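Local coordinates for manganese-binding protein (PDB 6NSI), which binds Fe(2+), Mn(2+) and Ni(2+), with a preference for Fe(2+), and delivers them to the membrane permease of an ABC transporter for import into the cytoplasm, at residues R9-C14 and R108-A113; H102-M107 and D264-T269; A253-Y258 and V274-E279; D260-C263 and S268-Q271. All coordinates share one frame; numbering follows the deposited sequence.

From the N terminus, helix 9-19 meets the first turns of helix 107-124 in contact 1, closing a loop of 93 residues. Contact 2 opens just before that second segment, in residues 102-107, which lead into helix 107-124, and reaches forward to the start of helix 266-280, so contacts 1 and 2 cross and touch one another. Contact 3 opens within the span of contact 2 and closes farther along helix 266-280, crossing it in turn. Contact 4 is nested inside the loop of contact 3 and shares Ser-268 and Thr-269 with contact 2. Together they join helices 9-19, 107-124 and 266-280, while contacts 2 and 4 supply His-102 and Asp-260 to the iron.

Contact 1. Residues R9-C14 and R108-A113; sequences RMICDC and RVWGAA
With CG trans to the backbone N (chi1 -153°), Trp-110 extends its indole away from helix 107-124 and lays one rim along Met-10, Ile-11 and Cys-14 of helix 9-19. The polar part of that rim comes first: NE1 donates to the carbonyl oxygen of Met-10, Met-10 O to Trp-110 NE1 being 3.1 Å. The bond is bent, with 143° at the hydrogen; the oxygen lies close to the indole plane, but the donor stands 53° above the plane of the carbonyl. Tryptophan suits the place because it spans a wide gap between helices with an apolar body and still brings one N-H to a buried backbone oxygen. Farther round the rim, Ile-11 CG1 is 3.7 Å from both CZ2 and CH2 of Trp-110, and the two side chains cross at nearly a right angle. On the other side of NE1, Cys-14 SG lies 3.5 Å from Trp-110 NE1, a sulfur-aromatic contact made obliquely. Met-10 touches the ring through CB, 4.1 Å from Trp-110 CZ2, then bends at two torsions, so that the chain turns away past Val-262 and its methyl approaches Trp-104. Ala-113 CB rests on a face of the indole, and Tyr-266 also meets the ring. The contact packs helix 9-19, the first helix of the parallel-sheet N-terminal lobe, against helix 107-124, as in solute-binding family 9, to which the protein probably belongs.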
loop_
_atom_site.group_PDB
_atom_site.type_symbol
_atom_site.label_atom_id
_atom_site.label_comp_id
_atom_site.label_asym_id
_atom_site.label_seq_id
_atom_site.Cartn_x
_atom_site.Cartn_y
_atom_site.Cartn_z
ATOM N N ARG A 9 -3.072 -9.365 2.325
ATOM C CA ARG A 9 -2.066 -10.079 1.536
ATOM C C ARG A 9 -0.738 -9.338 1.463
ATOM O O ARG A 9 0.315 -9.967 1.285
ATOM C CB ARG A 9 -2.578 -10.345 0.125
ATOM C CG ARG A 9 -3.608 -11.452 0.057
ATOM C CD ARG A 9 -2.976 -12.811 0.336
ATOM N NE ARG A 9 -1.917 -13.126 -0.615
ATOM C CZ ARG A 9 -2.135 -13.465 -1.882
ATOM N NH1 ARG A 9 -3.374 -13.536 -2.344
ATOM N NH2 ARG A 9 -1.118 -13.730 -2.692
ATOM N N MET A 10 -0.766 -8.011 1.575
ATOM C CA MET A 10 0.478 -7.253 1.587
ATOM C C MET A 10 1.335 -7.658 2.779
ATOM O O MET A 10 2.565 -7.749 2.673
ATOM C CB MET A 10 0.155 -5.763 1.597
ATOM C CG MET A 10 -0.620 -5.328 0.348
ATOM S SD MET A 10 -2.425 -5.508 0.505
ATOM C CE MET A 10 -2.777 -4.089 1.546
ATOM N N ILE A 11 0.690 -7.948 3.913
ATOM C CA ILE A 11 1.390 -8.518 5.054
ATOM C C ILE A 11 1.638 -10.007 4.851
ATOM O O ILE A 11 2.760 -10.487 5.032
ATOM C CB ILE A 11 0.598 -8.251 6.344
ATOM C CG1 ILE A 11 0.563 -6.754 6.625
ATOM C CG2 ILE A 11 1.214 -8.993 7.519
ATOM C CD1 ILE A 11 -0.521 -6.371 7.583
ATOM N N CYS A 12 0.605 -10.756 4.453
ATOM C CA CYS A 12 0.694 -12.219 4.478
ATOM C C CYS A 12 1.809 -12.750 3.587
ATOM O O CYS A 12 2.497 -13.714 3.948
ATOM C CB CYS A 12 -0.632 -12.852 4.061
ATOM S SG CYS A 12 -0.694 -14.636 4.496
ATOM N N ASP A 13 1.997 -12.154 2.414
ATOM C CA ASP A 13 2.992 -12.698 1.496
ATOM C C ASP A 13 4.408 -12.482 1.988
ATOM O O ASP A 13 5.313 -13.223 1.587
ATOM C CB ASP A 13 2.816 -12.089 0.114
ATOM C CG ASP A 13 1.493 -12.486 -0.521
ATOM O OD1 ASP A 13 0.769 -13.324 0.065
ATOM O OD2 ASP A 13 1.173 -11.958 -1.600
ATOM N N CYS A 14 4.622 -11.490 2.850
ATOM C CA CYS A 14 5.939 -11.303 3.448
ATOM C C CYS A 14 6.136 -12.237 4.638
ATOM O O CYS A 14 7.208 -12.839 4.779
ATOM C CB CYS A 14 6.128 -9.845 3.864
ATOM S SG CYS A 14 5.933 -8.618 2.481
ATOM N N ARG A 108 10.971 0.774 0.713
ATOM C CA ARG A 108 11.895 0.903 1.838
ATOM C C ARG A 108 11.154 0.812 3.165
ATOM O O ARG A 108 11.616 0.147 4.104
ATOM C CB ARG A 108 12.663 2.217 1.755
ATOM C CG ARG A 108 13.633 2.415 2.914
ATOM C CD ARG A 108 13.947 3.886 3.125
ATOM N NE ARG A 108 12.886 4.576 3.858
ATOM C CZ ARG A 108 12.678 4.465 5.168
ATOM N NH1 ARG A 108 13.465 3.682 5.906
ATOM N NH2 ARG A 108 11.681 5.136 5.740
ATOM N N VAL A 109 9.998 1.474 3.262
ATOM C CA VAL A 109 9.208 1.394 4.486
ATOM C C VAL A 109 8.700 -0.033 4.692
ATOM O O VAL A 109 8.809 -0.587 5.791
ATOM C CB VAL A 109 8.065 2.434 4.448
ATOM C CG1 VAL A 109 7.205 2.375 5.720
ATOM C CG2 VAL A 109 8.634 3.851 4.268
ATOM N N TRP A 110 8.176 -0.670 3.636
ATOM C CA TRP A 110 7.667 -2.029 3.801
ATOM C C TRP A 110 8.792 -3.012 4.114
ATOM O O TRP A 110 8.563 -4.023 4.786
ATOM C CB TRP A 110 6.895 -2.469 2.555
ATOM C CG TRP A 110 5.831 -3.508 2.865
ATOM C CD1 TRP A 110 5.705 -4.747 2.300
ATOM C CD2 TRP A 110 4.747 -3.387 3.806
ATOM N NE1 TRP A 110 4.616 -5.406 2.824
ATOM C CE2 TRP A 110 4.004 -4.593 3.744
ATOM C CE3 TRP A 110 4.323 -2.377 4.682
ATOM C CZ2 TRP A 110 2.880 -4.821 4.537
ATOM C CZ3 TRP A 110 3.190 -2.610 5.469
ATOM C CH2 TRP A 110 2.491 -3.819 5.388
ATOM N N GLY A 111 10.005 -2.740 3.643
ATOM C CA GLY A 111 11.144 -3.529 4.091
ATOM C C GLY A 111 11.345 -3.429 5.590
ATOM O O GLY A 111 11.554 -4.437 6.272
ATOM N N ALA A 112 11.283 -2.205 6.125
ATOM C CA ALA A 112 11.313 -2.032 7.575
ATOM C C ALA A 112 10.158 -2.772 8.245
ATOM O O ALA A 112 10.342 -3.409 9.289
ATOM C CB ALA A 112 11.275 -0.547 7.926
ATOM N N ALA A 113 8.955 -2.695 7.657
ATOM C CA ALA A 113 7.826 -3.476 8.155
ATOM C C ALA A 113 8.162 -4.962 8.190
ATOM O O ALA A 113 7.887 -5.654 9.176
ATOM C CB ALA A 113 6.594 -3.227 7.276
#

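Contact 2. Residues H102-M107 and D264-T269; sequences HIWTDM and DNYFST. With FE (Fe (III) ion), chain B.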
loop_
_atom_site.group_PDB
_atom_site.type_symbol
_atom_site.label_atom_id
_atom_site.label_comp_id
_atom_site.label_asym_id
_atom_site.label_seq_id
_atom_site.Cartn_x
_atom_site.Cartn_y
_atom_site.Cartn_z
ATOM N N HIS A 102 -1.176 3.657 3.972
ATOM C CA HIS A 102 -0.723 2.966 2.764
ATOM C C HIS A 102 0.790 2.888 2.639
ATOM O O HIS A 102 1.337 3.226 1.582
ATOM C CB HIS A 102 -1.294 3.654 1.518
ATOM C CG HIS A 102 -2.790 3.737 1.520
ATOM N ND1 HIS A 102 -3.478 4.818 2.037
ATOM C CD2 HIS A 102 -3.733 2.874 1.065
ATOM C CE1 HIS A 102 -4.779 4.615 1.899
ATOM N NE2 HIS A 102 -4.959 3.448 1.308
ATOM N N ILE A 103 1.480 2.408 3.681
ATOM C CA ILE A 103 2.946 2.402 3.635
ATOM C C ILE A 103 3.524 1.288 2.773
ATOM O O ILE A 103 4.723 1.318 2.467
ATOM C CB ILE A 103 3.536 2.309 5.058
ATOM C CG1 ILE A 103 2.989 1.081 5.797
ATOM C CG2 ILE A 103 3.268 3.609 5.843
ATOM C CD1 ILE A 103 3.649 0.811 7.190
ATOM N N TRP A 104 2.720 0.302 2.365
ATOM C CA TRP A 104 3.241 -0.825 1.596
ATOM C C TRP A 104 3.551 -0.482 0.142
ATOM O O TRP A 104 4.038 -1.355 -0.588
ATOM C CB TRP A 104 2.258 -2.002 1.636
ATOM C CG TRP A 104 0.892 -1.623 1.097
ATOM C CD1 TRP A 104 0.484 -1.645 -0.211
ATOM C CD2 TRP A 104 -0.220 -1.140 1.856
ATOM N NE1 TRP A 104 -0.830 -1.211 -0.312
ATOM C CE2 TRP A 104 -1.285 -0.902 0.943
ATOM C CE3 TRP A 104 -0.433 -0.901 3.218
ATOM C CZ2 TRP A 104 -2.531 -0.431 1.356
ATOM C CZ3 TRP A 104 -1.675 -0.434 3.625
ATOM C CH2 TRP A 104 -2.708 -0.203 2.697
ATOM N N THR A 105 3.272 0.742 -0.313
ATOM C CA THR A 105 3.706 1.157 -1.643
ATOM C C THR A 105 5.101 1.760 -1.642
ATOM O O THR A 105 5.634 2.045 -2.720
ATOM C CB THR A 105 2.746 2.185 -2.247
ATOM O OG1 THR A 105 2.860 3.423 -1.529
ATOM C CG2 THR A 105 1.281 1.672 -2.193
ATOM N N ASP A 106 5.678 2.001 -0.469
ATOM C CA ASP A 106 7.047 2.480 -0.349
ATOM C C ASP A 106 7.875 1.270 0.085
ATOM O O ASP A 106 7.782 0.822 1.233
ATOM C CB ASP A 106 7.108 3.648 0.640
ATOM C CG ASP A 106 8.541 4.123 0.935
ATOM O OD1 ASP A 106 9.492 3.323 0.785
ATOM O OD2 ASP A 106 8.709 5.298 1.350
ATOM N N MET A 107 8.662 0.727 -0.848
ATOM C CA MET A 107 9.365 -0.535 -0.624
ATOM C C MET A 107 10.451 -0.425 0.443
ATOM O O MET A 107 10.817 -1.439 1.044
ATOM C CB MET A 107 9.948 -1.035 -1.950
ATOM C CG MET A 107 10.598 -2.434 -1.891
ATOM S SD MET A 107 9.494 -3.812 -1.470
ATOM C CE MET A 107 8.229 -3.746 -2.745
ATOM N N ASP A 264 -1.501 -11.260 -7.874
ATOM C CA ASP A 264 -1.090 -12.666 -7.624
ATOM C C ASP A 264 -0.363 -12.756 -6.281
ATOM O O ASP A 264 -0.726 -13.577 -5.467
ATOM C CB ASP A 264 -0.171 -13.181 -8.721
ATOM C CG ASP A 264 0.413 -14.531 -8.365
ATOM O OD1 ASP A 264 -0.355 -15.387 -7.893
ATOM O OD2 ASP A 264 1.626 -14.706 -8.533
ATOM N N ASN A 265 0.631 -11.899 -6.092
ATOM C CA ASN A 265 1.418 -11.805 -4.839
ATOM C C ASN A 265 1.819 -10.343 -4.654
ATOM O O ASN A 265 1.893 -9.626 -5.642
ATOM C CB ASN A 265 2.626 -12.734 -4.811
ATOM C CG ASN A 265 3.680 -12.343 -5.814
ATOM O OD1 ASN A 265 4.524 -11.520 -5.529
ATOM N ND2 ASN A 265 3.633 -12.937 -6.988
ATOM N N TYR A 266 2.104 -9.955 -3.424
ATOM C CA TYR A 266 2.419 -8.556 -3.144
ATOM C C TYR A 266 3.587 -8.066 -3.994
ATOM O O TYR A 266 3.585 -6.919 -4.463
ATOM C CB TYR A 266 2.723 -8.363 -1.657
ATOM C CG TYR A 266 3.516 -7.099 -1.350
ATOM C CD1 TYR A 266 2.886 -5.863 -1.277
ATOM C CD2 TYR A 266 4.900 -7.147 -1.146
ATOM C CE1 TYR A 266 3.599 -4.707 -1.006
ATOM C CE2 TYR A 266 5.630 -5.988 -0.876
ATOM C CZ TYR A 266 4.972 -4.769 -0.805
ATOM O OH TYR A 266 5.682 -3.605 -0.544
ATOM N N PHE A 267 4.589 -8.922 -4.215
ATOM C CA PHE A 267 5.817 -8.462 -4.856
ATOM C C PHE A 267 5.599 -8.206 -6.341
ATOM O O PHE A 267 5.977 -7.151 -6.855
ATOM C CB PHE A 267 6.946 -9.473 -4.625
ATOM C CG PHE A 267 7.259 -9.676 -3.175
ATOM C CD1 PHE A 267 8.068 -8.772 -2.496
ATOM C CD2 PHE A 267 6.705 -10.745 -2.472
ATOM C CE1 PHE A 267 8.339 -8.929 -1.149
ATOM C CE2 PHE A 267 6.971 -10.907 -1.125
ATOM C CZ PHE A 267 7.794 -9.996 -0.462
ATOM N N SER A 268 4.982 -9.158 -7.043
ATOM C CA SER A 268 4.649 -8.950 -8.446
ATOM C C SER A 268 3.692 -7.774 -8.625
ATOM O O SER A 268 3.724 -7.099 -9.660
ATOM C CB SER A 268 4.040 -10.228 -9.030
ATOM O OG SER A 268 4.898 -11.348 -8.821
ATOM N N THR A 269 2.832 -7.524 -7.636
ATOM C CA THR A 269 1.897 -6.403 -7.710
ATOM C C THR A 269 2.637 -5.069 -7.664
ATOM O O THR A 269 2.355 -4.163 -8.460
ATOM C CB THR A 269 0.880 -6.489 -6.571
ATOM O OG1 THR A 269 0.124 -7.699 -6.697
ATOM C CG2 THR A 269 -0.074 -5.298 -6.645
HETATM FE FE FE B . -6.765 2.475 0.550
#
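Tyr-266 hands its phenolic hydrogen to the carbonyl oxygen of Trp-104, with OH and O 2.8 Å apart. The acceptor sits at the edge of the phenol ring, near its plane, and the donor is tilted 18° from the carbonyl plane, so a buried backbone oxygen in the 3-10 turn 103-105 gains a partner. The ring also has apolar neighbours across the contact: CE1 lies 4.0 Å from Trp-104 CB, while Met-107 bends its flexible chain twice and sets CE 3.9 Å from Tyr-266 CE2. Tyrosine serves here because the ring packs against Trp-104 and Met-107 while the hydroxyl ends at the carbonyl. The chain here also carries a ligand of the metal site at the cleft between the lobes: His-102 binds iron through NE2 at 2.2 Å, with His-36, His-168 and Asp-260 as the other ligands, and Asp-100 takes the hydrogen bond of His-102 ND1. Trp-104 has CG wedged between its backbone N and carbonyl carbon (chi1 58°), which turns the indole back so that His-102 CA lies over one face and NE1 reaches Ser-259 O. Tyr-266 follows the N-cap residue Asn-265, whose OD1 accepts a nearly straight bond from Ser-268 N at 2.8 Å. Asn-265 ND2 donates to Ser-268 OG at 2.7 Å, and Asp-13 OD2 accepts a hydrogen bond from Tyr-266 N.

Contact 3. Residues A253-Y258 and V274-E279; sequences AKSPLY and VRTITE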
loop_
_atom_site.group_PDB
_atom_site.type_symbol
_atom_site.label_atom_id
_atom_site.label_comp_id
_atom_site.label_asym_id
_atom_site.label_seq_id
_atom_site.Cartn_x
_atom_site.Cartn_y
_atom_site.Cartn_z
ATOM N N ALA A 253 -5.422 4.846 -17.900
ATOM C CA ALA A 253 -4.289 3.952 -18.078
ATOM C C ALA A 253 -4.779 2.590 -18.550
ATOM O O ALA A 253 -5.917 2.193 -18.284
ATOM C CB ALA A 253 -3.496 3.820 -16.778
ATOM N N LYS A 254 -3.915 1.879 -19.278
ATOM C CA LYS A 254 -4.317 0.596 -19.844
ATOM C C LYS A 254 -4.639 -0.412 -18.745
ATOM O O LYS A 254 -5.747 -0.955 -18.687
ATOM C CB LYS A 254 -3.220 0.063 -20.766
ATOM C CG LYS A 254 -3.321 0.528 -22.216
ATOM C CD LYS A 254 -4.501 -0.132 -22.944
ATOM C CE LYS A 254 -5.261 0.883 -23.790
ATOM N NZ LYS A 254 -6.723 0.626 -23.778
ATOM N N SER A 255 -3.672 -0.659 -17.831
ATOM C CA SER A 255 -3.874 -1.625 -16.756
ATOM C C SER A 255 -4.221 -0.923 -15.452
ATOM O O SER A 255 -3.721 0.172 -15.183
ATOM C CB SER A 255 -2.617 -2.473 -16.519
ATOM O OG SER A 255 -1.993 -2.833 -17.737
ATOM N N PRO A 256 -5.041 -1.556 -14.611
ATOM C CA PRO A 256 -5.388 -0.944 -13.324
ATOM C C PRO A 256 -4.226 -1.048 -12.351
ATOM O O PRO A 256 -3.371 -1.933 -12.459
ATOM C CB PRO A 256 -6.599 -1.764 -12.849
ATOM C CG PRO A 256 -6.423 -3.108 -13.487
ATOM C CD PRO A 256 -5.681 -2.876 -14.800
ATOM N N LEU A 257 -4.185 -0.110 -11.409
ATOM C CA LEU A 257 -3.240 -0.209 -10.315
ATOM C C LEU A 257 -3.876 -0.996 -9.177
ATOM O O LEU A 257 -5.096 -1.101 -9.074
ATOM C CB LEU A 257 -2.822 1.181 -9.835
ATOM C CG LEU A 257 -2.132 2.115 -10.835
ATOM C CD1 LEU A 257 -1.858 3.460 -10.131
ATOM C CD2 LEU A 257 -0.815 1.506 -11.304
ATOM N N TYR A 258 -3.041 -1.566 -8.326
ATOM C CA TYR A 258 -3.537 -2.274 -7.150
ATOM C C TYR A 258 -3.172 -1.448 -5.928
ATOM O O TYR A 258 -2.003 -1.386 -5.540
ATOM C CB TYR A 258 -2.979 -3.691 -7.094
ATOM C CG TYR A 258 -3.566 -4.521 -8.209
ATOM C CD1 TYR A 258 -3.105 -4.385 -9.522
ATOM C CD2 TYR A 258 -4.605 -5.407 -7.969
ATOM C CE1 TYR A 258 -3.659 -5.128 -10.560
ATOM C CE2 TYR A 258 -5.158 -6.146 -9.000
ATOM C CZ TYR A 258 -4.682 -6.004 -10.290
ATOM O OH TYR A 258 -5.241 -6.749 -11.315
ATOM N N VAL A 274 4.670 -0.349 -10.639
ATOM C CA VAL A 274 5.783 0.488 -11.079
ATOM C C VAL A 274 5.881 0.488 -12.599
ATOM O O VAL A 274 6.083 1.539 -13.217
ATOM C CB VAL A 274 7.095 0.021 -10.413
ATOM C CG1 VAL A 274 8.306 0.692 -11.076
ATOM C CG2 VAL A 274 7.058 0.334 -8.914
ATOM N N ARG A 275 5.743 -0.687 -13.224
ATOM C CA ARG A 275 5.760 -0.771 -14.683
ATOM C C ARG A 275 4.650 0.078 -15.289
ATOM O O ARG A 275 4.890 0.869 -16.205
ATOM C CB ARG A 275 5.605 -2.228 -15.128
ATOM C CG ARG A 275 6.870 -3.063 -15.005
ATOM C CD ARG A 275 6.642 -4.542 -15.394
ATOM N NE ARG A 275 7.396 -5.435 -14.513
ATOM C CZ ARG A 275 8.649 -5.826 -14.743
ATOM N NH1 ARG A 275 9.284 -5.413 -15.841
ATOM N NH2 ARG A 275 9.274 -6.634 -13.882
ATOM N N THR A 276 3.423 -0.089 -14.784
ATOM C CA THR A 276 2.280 0.669 -15.279
ATOM C C THR A 276 2.508 2.176 -15.149
ATOM O O THR A 276 2.364 2.923 -16.122
ATOM C CB THR A 276 1.020 0.222 -14.532
ATOM O OG1 THR A 276 0.837 -1.184 -14.759
ATOM C CG2 THR A 276 -0.246 0.989 -15.025
ATOM N N ILE A 277 2.903 2.639 -13.964
ATOM C CA ILE A 277 3.072 4.080 -13.783
ATOM C C ILE A 277 4.224 4.602 -14.642
ATOM O O ILE A 277 4.103 5.646 -15.296
ATOM C CB ILE A 277 3.258 4.390 -12.286
ATOM C CG1 ILE A 277 1.939 4.090 -11.555
ATOM C CG2 ILE A 277 3.749 5.858 -12.052
ATOM C CD1 ILE A 277 1.994 4.321 -10.084
ATOM N N THR A 278 5.347 3.878 -14.680
ATOM C CA THR A 278 6.495 4.332 -15.471
ATOM C C THR A 278 6.138 4.438 -16.951
ATOM O O THR A 278 6.408 5.461 -17.597
ATOM C CB THR A 278 7.691 3.387 -15.273
ATOM O OG1 THR A 278 8.018 3.308 -13.882
ATOM C CG2 THR A 278 8.934 3.893 -16.025
ATOM N N GLU A 279 5.507 3.397 -17.507
ATOM C CA GLU A 279 5.230 3.406 -18.943
ATOM C C GLU A 279 4.215 4.480 -19.311
ATOM O O GLU A 279 4.378 5.184 -20.319
ATOM C CB GLU A 279 4.727 2.033 -19.397
ATOM C CG GLU A 279 5.832 1.031 -19.685
ATOM C CD GLU A 279 5.292 -0.349 -20.028
ATOM O OE1 GLU A 279 4.050 -0.505 -20.136
ATOM O OE2 GLU A 279 6.115 -1.278 -20.178
HETATM O O HOH W 1 1.089 -1.744 -17.253
#
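Thr-276 turns its CB toward the loop 253-258, where its methyl meets the loop directly and its hydroxyl mainly through water. CB itself lies 3.9 Å from Leu-257 CD2. From it the methyl CG2, placed opposite the backbone N, runs on to Ser-255 O at 3.6 Å and to Leu-257 CD2 at 3.8 Å. The hydroxyl goes the other way: with chi1 -59° OG1 folds beside its own backbone N, bonds to His-272 O one turn back in the helix, and accepts from a water at 2.6 Å. That water also stands 3.3 Å from Ser-255 OG, a weak link. A beta-branched threonine thus combines a polar branch for the water and its own helix with an apolar one for the leucine. Leu-257 makes the rest of the interface, both methyls lying against the CG1-CD1 end of Ile-277: CD2 lies 3.8 Å from Ile-277 CG1, and CD1 lies 3.9 Å from Ile-277 CD1, the chains crossing at about a right angle. Phe-174 and Phe-227 border this patch. The loop runs beside the C-terminal half of helix 266-280, to which Pro-256 O and Tyr-258 N are hydrogen-bonded through His-272 and Asn-273. The direct contact between the two segments is thus van der Waals, with a water link that is weak on the Ser-255 side, while hydrogen bonds to neighbouring helix residues hold the loop beside it.

Contact 4. Residues D260-C263 and S268-Q271; sequences DNVC and STFQ. With FE (Fe (III) ion), chain B.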
loop_
_atom_site.group_PDB
_atom_site.type_symbol
_atom_site.label_atom_id
_atom_site.label_comp_id
_atom_site.label_asym_id
_atom_site.label_seq_id
_atom_site.Cartn_x
_atom_site.Cartn_y
_atom_site.Cartn_z
ATOM N N ASP A 260 -5.212 -1.239 -2.621
ATOM C CA ASP A 260 -5.517 -1.784 -1.308
ATOM C C ASP A 260 -5.429 -3.303 -1.282
ATOM O O ASP A 260 -5.768 -3.927 -0.264
ATOM C CB ASP A 260 -6.906 -1.328 -0.864
ATOM C CG ASP A 260 -6.954 0.149 -0.478
ATOM O OD1 ASP A 260 -5.900 0.750 -0.136
ATOM O OD2 ASP A 260 -8.071 0.709 -0.508
ATOM N N ASN A 261 -5.000 -3.919 -2.377
ATOM C CA ASN A 261 -5.001 -5.368 -2.453
ATOM C C ASN A 261 -3.854 -5.808 -3.354
ATOM O O ASN A 261 -3.049 -4.997 -3.813
ATOM C CB ASN A 261 -6.357 -5.904 -2.939
ATOM C CG ASN A 261 -6.668 -5.528 -4.397
ATOM O OD1 ASN A 261 -6.120 -4.569 -4.941
ATOM N ND2 ASN A 261 -7.577 -6.273 -5.017
ATOM N N VAL A 262 -3.814 -7.112 -3.585
ATOM C CA VAL A 262 -2.742 -7.819 -4.336
ATOM C C VAL A 262 -3.354 -8.543 -5.542
ATOM O O VAL A 262 -4.486 -8.967 -5.433
ATOM C CB VAL A 262 -2.096 -8.803 -3.345
ATOM C CG1 VAL A 262 -1.672 -10.129 -3.943
ATOM C CG2 VAL A 262 -1.019 -8.170 -2.493
ATOM N N CYS A 263 -2.624 -8.640 -6.653
ATOM C CA CYS A 263 -3.124 -9.409 -7.814
ATOM C C CYS A 263 -2.746 -10.881 -7.622
ATOM O O CYS A 263 -3.567 -11.606 -7.125
ATOM C CB CYS A 263 -2.515 -8.898 -9.106
ATOM S SG CYS A 263 -3.328 -9.573 -10.571
ATOM N N SER A 268 4.982 -9.158 -7.043
ATOM C CA SER A 268 4.649 -8.950 -8.446
ATOM C C SER A 268 3.692 -7.774 -8.625
ATOM O O SER A 268 3.724 -7.099 -9.660
ATOM C CB SER A 268 4.040 -10.228 -9.030
ATOM O OG SER A 268 4.898 -11.348 -8.821
ATOM N N THR A 269 2.832 -7.524 -7.636
ATOM C CA THR A 269 1.897 -6.403 -7.710
ATOM C C THR A 269 2.637 -5.069 -7.664
ATOM O O THR A 269 2.355 -4.163 -8.460
ATOM C CB THR A 269 0.880 -6.489 -6.571
ATOM O OG1 THR A 269 0.124 -7.699 -6.697
ATOM C CG2 THR A 269 -0.074 -5.298 -6.645
ATOM N N PHE A 270 3.588 -4.935 -6.733
ATOM C CA PHE A 270 4.454 -3.760 -6.695
ATOM C C PHE A 270 5.151 -3.558 -8.036
ATOM O O PHE A 270 5.174 -2.445 -8.585
ATOM C CB PHE A 270 5.471 -3.909 -5.556
ATOM C CG PHE A 270 6.475 -2.782 -5.478
ATOM C CD1 PHE A 270 6.166 -1.609 -4.801
ATOM C CD2 PHE A 270 7.740 -2.910 -6.066
ATOM C CE1 PHE A 270 7.085 -0.574 -4.718
ATOM C CE2 PHE A 270 8.678 -1.878 -5.984
ATOM C CZ PHE A 270 8.349 -0.708 -5.312
ATOM N N GLN A 271 5.707 -4.638 -8.598
ATOM C CA GLN A 271 6.349 -4.537 -9.906
ATOM C C GLN A 271 5.363 -4.047 -10.963
ATOM O O GLN A 271 5.674 -3.127 -11.734
ATOM C CB GLN A 271 6.943 -5.884 -10.311
ATOM C CG GLN A 271 8.063 -6.356 -9.388
ATOM C CD GLN A 271 8.632 -7.717 -9.782
ATOM O OE1 GLN A 271 7.897 -8.699 -9.928
ATOM N NE2 GLN A 271 9.952 -7.777 -9.953
HETATM FE FE FE B . -6.765 2.475 0.550
#
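Thr-269 OG1 is held between two backbone groups, accepting from Cys-263 N at 2.9 Å and donating to Asn-265 O at 2.8 Å. The first bond is nearly straight, with 168° at the hydrogen. Threonine is well chosen: chi1 -62° carries OG1 back beside Thr-269's own backbone N, where it reaches both the approaching loop and the carbonyl one turn earlier, while CG2 packs on Tyr-258 and lies 4.1 Å from Asn-261 O. Val-262 crosses the threonine at roughly a right angle, its CG1 4.1 Å from Thr-269 OG1, and turns its other methyl toward Arg-9 and Met-10 of helix 9-19; a branched apolar residue thus fits the seam between two helices. Cys-263 contributes mainly its backbone, with CB 3.8 Å from Thr-269 OG1. Next along the chain toward Asp-260, Asn-261 donates through ND2 to Gly-31 O and Asp-230 OD2, joining the loop to its surroundings. Immediately before it, Asp-260 grips the iron with both carboxylate oxygens, OD1 at 2.0 Å and OD2 at 2.4 Å, so one short flat group supplies two of the five protein atoms around it. The bonds at Asn-261 and Cys-263 hold the chain just after Asp-260, which is consistent with a restrained position for the ligand. His-36, His-102 and His-168 complete the site of three histidines and one aspartate seen here, in a protein that probably belongs to solute-binding family 9.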